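Local coordinates for protein beta-porphyranase A (Bacteroides plebeius, PDB 4AW7) that hydrolyses the beta-1,4 linkages between D-galactose and L-galactose-6-sulfate in the red-algal polysaccharide porphyran, releasing mostly sulfated disaccharides, at residues A[75-80]-A[128-133]; A[89-94]-A[124-129]. All blocks are in the same frame, centred on the assembly; numbering follows the deposited sequence.

Interaction 1: residues A[75-80]-A[128-133]; sequences YSYAYN and AEYYSN. With L6S (6-O-sulfo-alpha-L-galactopyranose), chain B.
Tyr77 and Tyr130 form an oblique aromatic contact between two outer helices of the catalytic domain, 74-82 and 120-132, at the rim of the glycan-binding cleft. Each sends its side chain across the gap with CG anti to the backbone N (chi1 175° in both), and no hydrogen bond joins the segments. CE1 of Tyr130 is set over one face of the Tyr77 ring, displaced toward the CB end, and lies 3.3 Å from Tyr77 CG. The ring centroids are 4.8 Å apart and the planes meet at 52°, which is neither a stack nor an edge-to-face pair. The edge of the Tyr77 ring serves the ligand: CD2 lies 3.4 Å from O3S of the 6-O-sulfo-alpha-L-galactopyranose, which puts this sulfate oxygen at the ring edge, near its plane. One turn later the Asn80 amide meets the same sugar through two weak hydrogen bonds, OD1 accepting from O4 and ND2 donating to it, both at 3.4 Å. Lys81 and Trp72 NE1 give further hydrogen bonds to this sugar, and Lys81 also makes a cation-pi contact with Tyr77. Near the C-terminal end of helix 120-132, two carbonyls of the preceding turn each take two donors. Ala128 O takes both Ser132 N and Ser132 OG (2.7 Å), which approach from opposite faces of its plane, while Glu129 O receives Asn133 N and, on an in-plane lone pair, Asn133 ND2 at 2.9 Å with a nearly straight N-H (169°). The whole is an aromatic helix-helix contact bordering a sulfated-sugar subsite of the porphyranase cleft.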
ATOM      1  N   TYR A  75     -18.215   0.019 -18.183  1.00 10.98           N
ATOM      2  CA  TYR A  75     -19.221  -1.045 -18.089  1.00 11.27           C
ATOM      3  C   TYR A  75     -20.477  -0.544 -17.401  1.00 11.15           C
ATOM      4  O   TYR A  75     -21.603  -0.859 -17.837  1.00 13.06           O
ATOM      5  CB  TYR A  75     -18.600  -2.333 -17.488  1.00 11.14           C
ATOM      6  CG  TYR A  75     -17.419  -2.725 -18.291  1.00 10.99           C
ATOM      7  CD1 TYR A  75     -17.585  -3.277 -19.571  1.00 10.82           C
ATOM      8  CD2 TYR A  75     -16.129  -2.460 -17.875  1.00 10.84           C
ATOM      9  CE1 TYR A  75     -16.511  -3.529 -20.378  1.00 11.51           C
ATOM     10  CE2 TYR A  75     -15.046  -2.724 -18.677  1.00 11.56           C
ATOM     11  CZ  TYR A  75     -15.237  -3.237 -19.961  1.00 10.62           C
ATOM     12  OH  TYR A  75     -14.097  -3.480 -20.753  1.00 11.37           O
ATOM     13  N   SER A  76     -20.316   0.318 -16.398  1.00 12.16           N
ATOM     14  CA  SER A  76     -21.454   0.987 -15.779  1.00 13.23           C
ATOM     15  C   SER A  76     -22.042   2.002 -16.806  1.00 14.15           C
ATOM     16  O   SER A  76     -23.266   2.060 -17.002  1.00 15.45           O
ATOM     17  CB  SER A  76     -21.081   1.566 -14.376  1.00 15.59           C
ATOM     18  OG  SER A  76     -19.804   2.150 -14.366  1.00 18.44           O
ATOM     19  N   TYR A  77     -21.187   2.720 -17.534  1.00 13.72           N
ATOM     20  CA  TYR A  77     -21.684   3.636 -18.575  1.00 14.37           C
ATOM     21  C   TYR A  77     -22.475   2.876 -19.652  1.00 14.72           C
ATOM     22  O   TYR A  77     -23.575   3.266 -20.036  1.00 16.75           O
ATOM     23  CB  TYR A  77     -20.498   4.354 -19.206  1.00 14.32           C
ATOM     24  CG  TYR A  77     -20.863   5.242 -20.390  1.00 16.89           C
ATOM     25  CD1 TYR A  77     -20.963   4.700 -21.670  1.00 17.95           C
ATOM     26  CD2 TYR A  77     -21.091   6.617 -20.243  1.00 17.97           C
ATOM     27  CE1 TYR A  77     -21.302   5.477 -22.764  1.00 20.10           C
ATOM     28  CE2 TYR A  77     -21.436   7.411 -21.343  1.00 20.45           C
ATOM     29  CZ  TYR A  77     -21.533   6.827 -22.601  1.00 20.95           C
ATOM     30  OH  TYR A  77     -21.851   7.579 -23.719  1.00 24.41           O
ATOM     31  N   ALA A  78     -21.915   1.769 -20.139  1.00 14.54           N
ATOM     32  CA  ALA A  78     -22.553   1.005 -21.219  1.00 15.06           C
ATOM     33  C   ALA A  78     -23.858   0.396 -20.767  1.00 15.43           C
ATOM     34  O   ALA A  78     -24.851   0.457 -21.508  1.00 16.87           O
ATOM     35  CB  ALA A  78     -21.640  -0.068 -21.802  1.00 14.81           C
ATOM     36  N   TYR A  79     -23.886  -0.212 -19.591  1.00 15.47           N
ATOM     37  CA  TYR A  79     -25.113  -0.853 -19.103  1.00 15.34           C
ATOM     38  C   TYR A  79     -26.220   0.175 -18.941  1.00 16.86           C
ATOM     39  O   TYR A  79     -27.383  -0.089 -19.246  1.00 18.43           O
ATOM     40  CB  TYR A  79     -24.866  -1.663 -17.822  1.00 14.99           C
ATOM     41  CG  TYR A  79     -26.104  -2.411 -17.414  1.00 15.41           C
ATOM     42  CD1 TYR A  79     -26.349  -3.716 -17.882  1.00 16.22           C
ATOM     43  CD2 TYR A  79     -27.031  -1.838 -16.558  1.00 16.80           C
ATOM     44  CE1 TYR A  79     -27.532  -4.385 -17.528  1.00 17.41           C
ATOM     45  CE2 TYR A  79     -28.185  -2.508 -16.208  1.00 18.53           C
ATOM     46  CZ  TYR A  79     -28.429  -3.772 -16.686  1.00 18.36           C
ATOM     47  OH  TYR A  79     -29.605  -4.397 -16.333  1.00 23.25           O
ATOM     48  N   ASN A  80     -25.845   1.382 -18.532  1.00 17.76           N
ATOM     49  CA  ASN A  80     -26.807   2.484 -18.381  1.00 19.29           C
ATOM     50  C   ASN A  80     -27.500   2.833 -19.708  1.00 19.77           C
ATOM     51  O   ASN A  80     -28.670   3.249 -19.697  1.00 22.28           O
ATOM     52  CB  ASN A  80     -26.100   3.696 -17.755  1.00 19.78           C
ATOM     53  CG  ASN A  80     -26.982   4.911 -17.626  1.00 22.19           C
ATOM     54  OD1 ASN A  80     -26.918   5.794 -18.471  1.00 28.44           O
ATOM     55  ND2 ASN A  80     -27.753   4.985 -16.565  1.00 24.16           N
ATOM     56  N   ALA A 128     -11.429   0.551 -24.645  1.00 12.09           N
ATOM     57  CA  ALA A 128     -10.600   1.434 -25.475  1.00 13.09           C
ATOM     58  C   ALA A 128     -11.419   2.418 -26.280  1.00 13.58           C
ATOM     59  O   ALA A 128     -11.046   3.572 -26.398  1.00 14.29           O
ATOM     60  CB  ALA A 128      -9.649   0.653 -26.330  1.00 13.73           C
ATOM     61  N   GLU A 129     -12.573   1.993 -26.791  1.00 13.13           N
ATOM     62  CA  GLU A 129     -13.417   2.907 -27.525  0.50 13.85           C
ATOM     63  C   GLU A 129     -14.012   4.007 -26.606  1.00 14.37           C
ATOM     64  O   GLU A 129     -14.041   5.189 -26.970  1.00 15.72           O
ATOM     65  CB  GLU A 129     -14.474   2.061 -28.242  0.50 14.53           C
ATOM     66  CG  GLU A 129     -15.543   2.807 -29.007  0.50 14.30           C
ATOM     67  CD  GLU A 129     -15.075   3.469 -30.300  0.50 16.16           C
ATOM     68  OE1 GLU A 129     -13.903   3.318 -30.684  0.50 17.13           O
ATOM     69  OE2 GLU A 129     -15.936   4.114 -30.934  0.50 20.28           O
ATOM     70  N   TYR A 130     -14.468   3.619 -25.422  1.00 13.95           N
ATOM     71  CA  TYR A 130     -15.040   4.531 -24.465  1.00 13.36           C
ATOM     72  C   TYR A 130     -13.988   5.579 -24.066  1.00 13.17           C
ATOM     73  O   TYR A 130     -14.240   6.782 -24.169  1.00 14.57           O
ATOM     74  CB  TYR A 130     -15.482   3.750 -23.204  1.00 13.86           C
ATOM     75  CG  TYR A 130     -15.992   4.632 -22.094  1.00 14.43           C
ATOM     76  CD1 TYR A 130     -17.238   5.231 -22.172  1.00 16.63           C
ATOM     77  CD2 TYR A 130     -15.222   4.874 -20.945  1.00 14.50           C
ATOM     78  CE1 TYR A 130     -17.706   6.029 -21.146  1.00 17.37           C
ATOM     79  CE2 TYR A 130     -15.699   5.658 -19.937  1.00 16.23           C
ATOM     80  CZ  TYR A 130     -16.930   6.240 -20.037  1.00 17.34           C
ATOM     81  OH  TYR A 130     -17.431   7.047 -19.046  1.00 21.08           O
ATOM     82  N   TYR A 131     -12.802   5.146 -23.640  1.00 12.41           N
ATOM     83  CA  TYR A 131     -11.808   6.095 -23.165  1.00 12.71           C
ATOM     84  C   TYR A 131     -11.165   6.914 -24.287  1.00 13.24           C
ATOM     85  O   TYR A 131     -10.874   8.095 -24.096  1.00 13.21           O
ATOM     86  CB  TYR A 131     -10.779   5.387 -22.283  1.00 12.01           C
ATOM     87  CG  TYR A 131     -11.303   5.008 -20.899  1.00 11.23           C
ATOM     88  CD1 TYR A 131     -11.866   5.954 -20.066  1.00 12.23           C
ATOM     89  CD2 TYR A 131     -11.213   3.699 -20.428  1.00 11.69           C
ATOM     90  CE1 TYR A 131     -12.318   5.628 -18.812  1.00 12.52           C
ATOM     91  CE2 TYR A 131     -11.653   3.363 -19.156  1.00 12.47           C
ATOM     92  CZ  TYR A 131     -12.217   4.311 -18.362  1.00 12.33           C
ATOM     93  OH  TYR A 131     -12.663   3.980 -17.084  1.00 13.29           O
ATOM     94  N   SER A 132     -10.916   6.313 -25.449  1.00 13.74           N
ATOM     95  CA  SER A 132     -10.254   7.056 -26.530  1.00 15.27           C
ATOM     96  C   SER A 132     -11.157   8.112 -27.140  1.00 14.86           C
ATOM     97  O   SER A 132     -10.642   9.024 -27.807  1.00 17.44           O
ATOM     98  CB  SER A 132      -9.674   6.115 -27.576  1.00 16.67           C
ATOM     99  OG  SER A 132     -10.696   5.505 -28.292  1.00 19.21           O
ATOM    100  N   ASN A 133     -12.457   8.025 -26.902  1.00 15.41           N
ATOM    101  CA  ASN A 133     -13.400   9.042 -27.320  1.00 15.53           C
ATOM    102  C   ASN A 133     -13.861   9.931 -26.180  1.00 15.89           C
ATOM    103  O   ASN A 133     -14.946  10.502 -26.201  1.00 17.25           O
ATOM    104  CB  ASN A 133     -14.591   8.403 -28.060  1.00 15.53           C
ATOM    105  CG  ASN A 133     -14.183   7.867 -29.409  1.00 18.48           C
ATOM    106  OD1 ASN A 133     -14.090   8.627 -30.378  1.00 20.97           O
ATOM    107  ND2 ASN A 133     -13.949   6.568 -29.488  1.00 19.91           N
TER
HETATM  108  O1S L6S B   6     -23.695   8.525 -18.940  1.00 26.50           O
HETATM  109  O2S L6S B   6     -23.686   6.334 -17.851  1.00 28.67           O
HETATM  110  O3S L6S B   6     -21.973   8.017 -17.260  1.00 27.72           O
HETATM  111  C1  L6S B   6     -26.836   7.308 -13.751  1.00 26.10           C
HETATM  112  C2  L6S B   6     -28.337   7.678 -13.846  1.00 28.39           C
HETATM  113  C3  L6S B   6     -28.513   9.088 -14.409  1.00 28.19           C
HETATM  114  C4  L6S B   6     -27.784   9.185 -15.769  1.00 27.32           C
HETATM  115  C5  L6S B   6     -26.292   8.808 -15.592  1.00 25.39           C
HETATM  116  C6  L6S B   6     -25.561   8.788 -16.912  1.00 26.54           C
HETATM  117  O2  L6S B   6     -28.961   7.637 -12.553  1.00 31.41           O
HETATM  118  O3  L6S B   6     -29.895   9.380 -14.597  1.00 31.06           O
HETATM  119  O4  L6S B   6     -28.429   8.297 -16.720  1.00 27.81           O
HETATM  120  O5  L6S B   6     -26.119   7.465 -14.978  1.00 26.24           O
HETATM  121  O6  L6S B   6     -24.205   8.438 -16.661  1.00 27.33           O
HETATM  122  S1  L6S B   6     -23.390   7.790 -17.678  0.50 21.01           S

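Interaction 2: residues A[89-94]-A[124-129]; sequences PQMKPY and GAWSAE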
ATOM      1  N   PRO A  89     -22.888   0.407 -26.488  1.00 19.90           N
ATOM      2  CA  PRO A  89     -23.488   1.424 -27.370  1.00 20.87           C
ATOM      3  C   PRO A  89     -22.415   1.977 -28.296  1.00 22.71           C
ATOM      4  O   PRO A  89     -21.271   1.554 -28.241  1.00 22.66           O
ATOM      5  CB  PRO A  89     -23.971   2.470 -26.391  1.00 20.90           C
ATOM      6  CG  PRO A  89     -22.843   2.453 -25.333  1.00 19.88           C
ATOM      7  CD  PRO A  89     -22.535   0.966 -25.172  1.00 19.76           C
ATOM      8  N   GLN A  90     -22.785   2.877 -29.217  1.00 24.39           N
ATOM      9  CA  GLN A  90     -21.755   3.586 -29.975  1.00 26.28           C
ATOM     10  C   GLN A  90     -21.354   4.837 -29.193  1.00 25.87           C
ATOM     11  O   GLN A  90     -22.187   5.535 -28.620  1.00 26.09           O
ATOM     12  CB  GLN A  90     -22.208   3.967 -31.400  1.00 27.56           C
ATOM     13  CG  GLN A  90     -23.042   2.909 -32.147  1.00 32.07           C
ATOM     14  CD  GLN A  90     -22.206   1.865 -32.862  1.00 37.38           C
ATOM     15  OE1 GLN A  90     -21.650   2.124 -33.940  1.00 41.35           O
ATOM     16  NE2 GLN A  90     -22.132   0.664 -32.284  1.00 40.22           N
ATOM     17  N   MET A  91     -20.063   5.099 -29.154  1.00 27.18           N
ATOM     18  CA  MET A  91     -19.529   6.253 -28.467  1.00 27.39           C
ATOM     19  C   MET A  91     -19.540   7.422 -29.471  1.00 27.27           C
ATOM     20  O   MET A  91     -19.120   7.239 -30.621  1.00 27.13           O
ATOM     21  CB  MET A  91     -18.117   5.882 -27.997  1.00 27.85           C
ATOM     22  CG  MET A  91     -17.569   6.677 -26.881  1.00 28.65           C
ATOM     23  SD  MET A  91     -18.571   6.670 -25.427  1.00 27.48           S
ATOM     24  CE  MET A  91     -17.765   8.018 -24.552  1.00 27.25           C
ATOM     25  N   LYS A  92     -20.061   8.577 -29.048  1.00 26.95           N
ATOM     26  CA  LYS A  92     -19.959   9.822 -29.845  1.00 27.31           C
ATOM     27  C   LYS A  92     -18.483  10.012 -30.248  1.00 26.41           C
ATOM     28  O   LYS A  92     -17.595  10.063 -29.385  1.00 25.40           O
ATOM     29  CB  LYS A  92     -20.500  11.018 -29.038  1.00 28.10           C
ATOM     30  CG  LYS A  92     -20.528  12.403 -29.779  1.00 30.47           C
ATOM     31  CD  LYS A  92     -21.148  13.497 -28.880  1.00 34.11           C
ATOM     32  CE  LYS A  92     -20.831  14.945 -29.351  1.00 36.05           C
ATOM     33  NZ  LYS A  92     -20.922  15.158 -30.818  1.00 38.52           N
ATOM     34  N   PRO A  93     -18.176  10.052 -31.546  1.00 25.57           N
ATOM     35  CA  PRO A  93     -16.764  10.151 -31.887  1.00 25.25           C
ATOM     36  C   PRO A  93     -16.130  11.433 -31.350  1.00 24.34           C
ATOM     37  O   PRO A  93     -16.756  12.518 -31.381  1.00 25.21           O
ATOM     38  CB  PRO A  93     -16.767  10.142 -33.416  1.00 26.17           C
ATOM     39  CG  PRO A  93     -18.007   9.391 -33.745  1.00 25.99           C
ATOM     40  CD  PRO A  93     -19.006   9.877 -32.755  1.00 26.32           C
ATOM     41  N   TYR A  94     -14.899  11.295 -30.865  1.00 22.70           N
ATOM     42  CA  TYR A  94     -14.116  12.430 -30.336  1.00 20.80           C
ATOM     43  C   TYR A  94     -12.652  12.173 -30.662  1.00 21.40           C
ATOM     44  O   TYR A  94     -12.093  11.169 -30.240  1.00 22.06           O
ATOM     45  CB  TYR A  94     -14.341  12.615 -28.818  1.00 21.41           C
ATOM     46  CG  TYR A  94     -13.420  13.644 -28.215  1.00 19.79           C
ATOM     47  CD1 TYR A  94     -13.649  15.005 -28.410  1.00 20.27           C
ATOM     48  CD2 TYR A  94     -12.287  13.267 -27.488  1.00 20.24           C
ATOM     49  CE1 TYR A  94     -12.791  15.961 -27.867  1.00 19.93           C
ATOM     50  CE2 TYR A  94     -11.416  14.227 -26.942  1.00 19.35           C
ATOM     51  CZ  TYR A  94     -11.684  15.575 -27.138  1.00 19.24           C
ATOM     52  OH  TYR A  94     -10.848  16.564 -26.629  1.00 21.48           O
ATOM     53  N   GLY A 124     -13.103  -5.748 -24.041  1.00 11.10           N
ATOM     54  CA  GLY A 124     -11.836  -5.037 -24.055  1.00 12.64           C
ATOM     55  C   GLY A 124     -11.828  -3.909 -25.074  1.00 12.68           C
ATOM     56  O   GLY A 124     -11.384  -2.771 -24.802  1.00 13.21           O
ATOM     57  N   ALA A 125     -12.320  -4.200 -26.279  1.00 12.93           N
ATOM     58  CA  ALA A 125     -12.426  -3.159 -27.307  1.00 12.89           C
ATOM     59  C   ALA A 125     -13.268  -1.995 -26.844  1.00 12.75           C
ATOM     60  O   ALA A 125     -12.943  -0.833 -27.121  1.00 14.04           O
ATOM     61  CB  ALA A 125     -12.999  -3.759 -28.620  1.00 13.47           C
ATOM     62  N   TRP A 126     -14.337  -2.259 -26.108  1.00 12.63           N
ATOM     63  CA  TRP A 126     -15.205  -1.216 -25.638  1.00 12.71           C
ATOM     64  C   TRP A 126     -14.461  -0.313 -24.658  1.00 12.18           C
ATOM     65  O   TRP A 126     -14.666   0.894 -24.686  1.00 13.08           O
ATOM     66  CB  TRP A 126     -16.494  -1.772 -25.015  1.00 12.26           C
ATOM     67  CG  TRP A 126     -17.258  -0.749 -24.317  1.00 13.22           C
ATOM     68  CD1 TRP A 126     -17.453  -0.653 -22.977  1.00 14.30           C
ATOM     69  CD2 TRP A 126     -17.849   0.432 -24.897  1.00 14.57           C
ATOM     70  NE1 TRP A 126     -18.154   0.474 -22.680  1.00 14.86           N
ATOM     71  CE2 TRP A 126     -18.429   1.161 -23.840  1.00 14.69           C
ATOM     72  CE3 TRP A 126     -17.976   0.919 -26.211  1.00 15.19           C
ATOM     73  CZ2 TRP A 126     -19.089   2.384 -24.049  1.00 17.27           C
ATOM     74  CZ3 TRP A 126     -18.646   2.121 -26.413  1.00 18.27           C
ATOM     75  CH2 TRP A 126     -19.183   2.839 -25.343  1.00 18.97           C
ATOM     76  N   SER A 127     -13.660  -0.853 -23.734  1.00 11.76           N
ATOM     77  CA  SER A 127     -12.948   0.038 -22.824  0.50 11.78           C
ATOM     78  C   SER A 127     -12.124   1.032 -23.616  1.00 12.01           C
ATOM     79  O   SER A 127     -12.091   2.214 -23.279  1.00 13.01           O
ATOM     80  CB  SER A 127     -12.082  -0.726 -21.819  0.50 11.60           C
ATOM     81  OG  SER A 127     -10.969  -1.406 -22.391  0.50 10.52           O
ATOM     82  N   ALA A 128     -11.429   0.551 -24.645  1.00 12.09           N
ATOM     83  CA  ALA A 128     -10.600   1.434 -25.475  1.00 13.09           C
ATOM     84  C   ALA A 128     -11.419   2.418 -26.280  1.00 13.58           C
ATOM     85  O   ALA A 128     -11.046   3.572 -26.398  1.00 14.29           O
ATOM     86  CB  ALA A 128      -9.649   0.653 -26.330  1.00 13.73           C
ATOM     87  N   GLU A 129     -12.573   1.993 -26.791  1.00 13.13           N
ATOM     88  CA  GLU A 129     -13.417   2.907 -27.525  0.50 13.85           C
ATOM     89  C   GLU A 129     -14.012   4.007 -26.606  1.00 14.37           C
ATOM     90  O   GLU A 129     -14.041   5.189 -26.970  1.00 15.72           O
ATOM     91  CB  GLU A 129     -14.474   2.061 -28.242  0.50 14.53           C
ATOM     92  CG  GLU A 129     -15.543   2.807 -29.007  0.50 14.30           C
ATOM     93  CD  GLU A 129     -15.075   3.469 -30.300  0.50 16.16           C
ATOM     94  OE1 GLU A 129     -13.903   3.318 -30.684  0.50 17.13           O
ATOM     95  OE2 GLU A 129     -15.936   4.114 -30.934  0.50 20.28           O
TER
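A proline-methionine pair from the loop after helix 74-82 packs on Trp126 of helix 120-132, behind the outer end of the glycan cleft. The CD of Pro89 stands over one face of the indole, 4.1 Å from the centroid of the six-membered ring and 21° off its normal, a CH-pi contact. CG of the same pyrrolidine reaches Trp126 CH2 at 3.7 Å, and the carbonyl of Pro89 turns its O to Trp126 CZ3 at 3.2 Å. Met91 adds a Met-aromatic contact from an oblique direction: SD is 3.9 Å from Trp126 CH2. The bend of Met91 at chi2 (57°) sets the course of SD, which meets the indole, while CB and CG pass Glu129, with Met91 CG 3.8 Å from the backbone O of Glu129. At the other end of the indole, NE1 is hydrogen-bonded to Pro74 O, fixing how the ring is turned, while Tyr88 stacks on the indole and Ala78 packs against it. Lys81, a substrate-binding residue, has its side chain near that of Pro89. The arrangement is a loop-on-helix contact built on CH-pi and Met-aromatic packing round a buried tryptophan.

How the interactions relate
Interactions 1 and 2 have centres about 6 Å apart and share helix 120-132, including Ala128 and Glu129. Along the chain helix 74-82 comes first, then the loop 89-94, then the shared helix, so one helix receives both earlier elements. The two contacts also join directly: Asn133 OD1 probably accepts a hydrogen bond from Tyr94 N at 2.8 Å, and Ala78 CB rests 3.6 Å from Trp126 NE1. Together they bring two helices and a loop together on the outside of the (beta/alpha)8-type (TIM-barrel) catalytic domain. The interaction 1 side meets the sulfated sugar, whereas interaction 2 lies behind, with the Met91 side chain about 8 Å from that sugar.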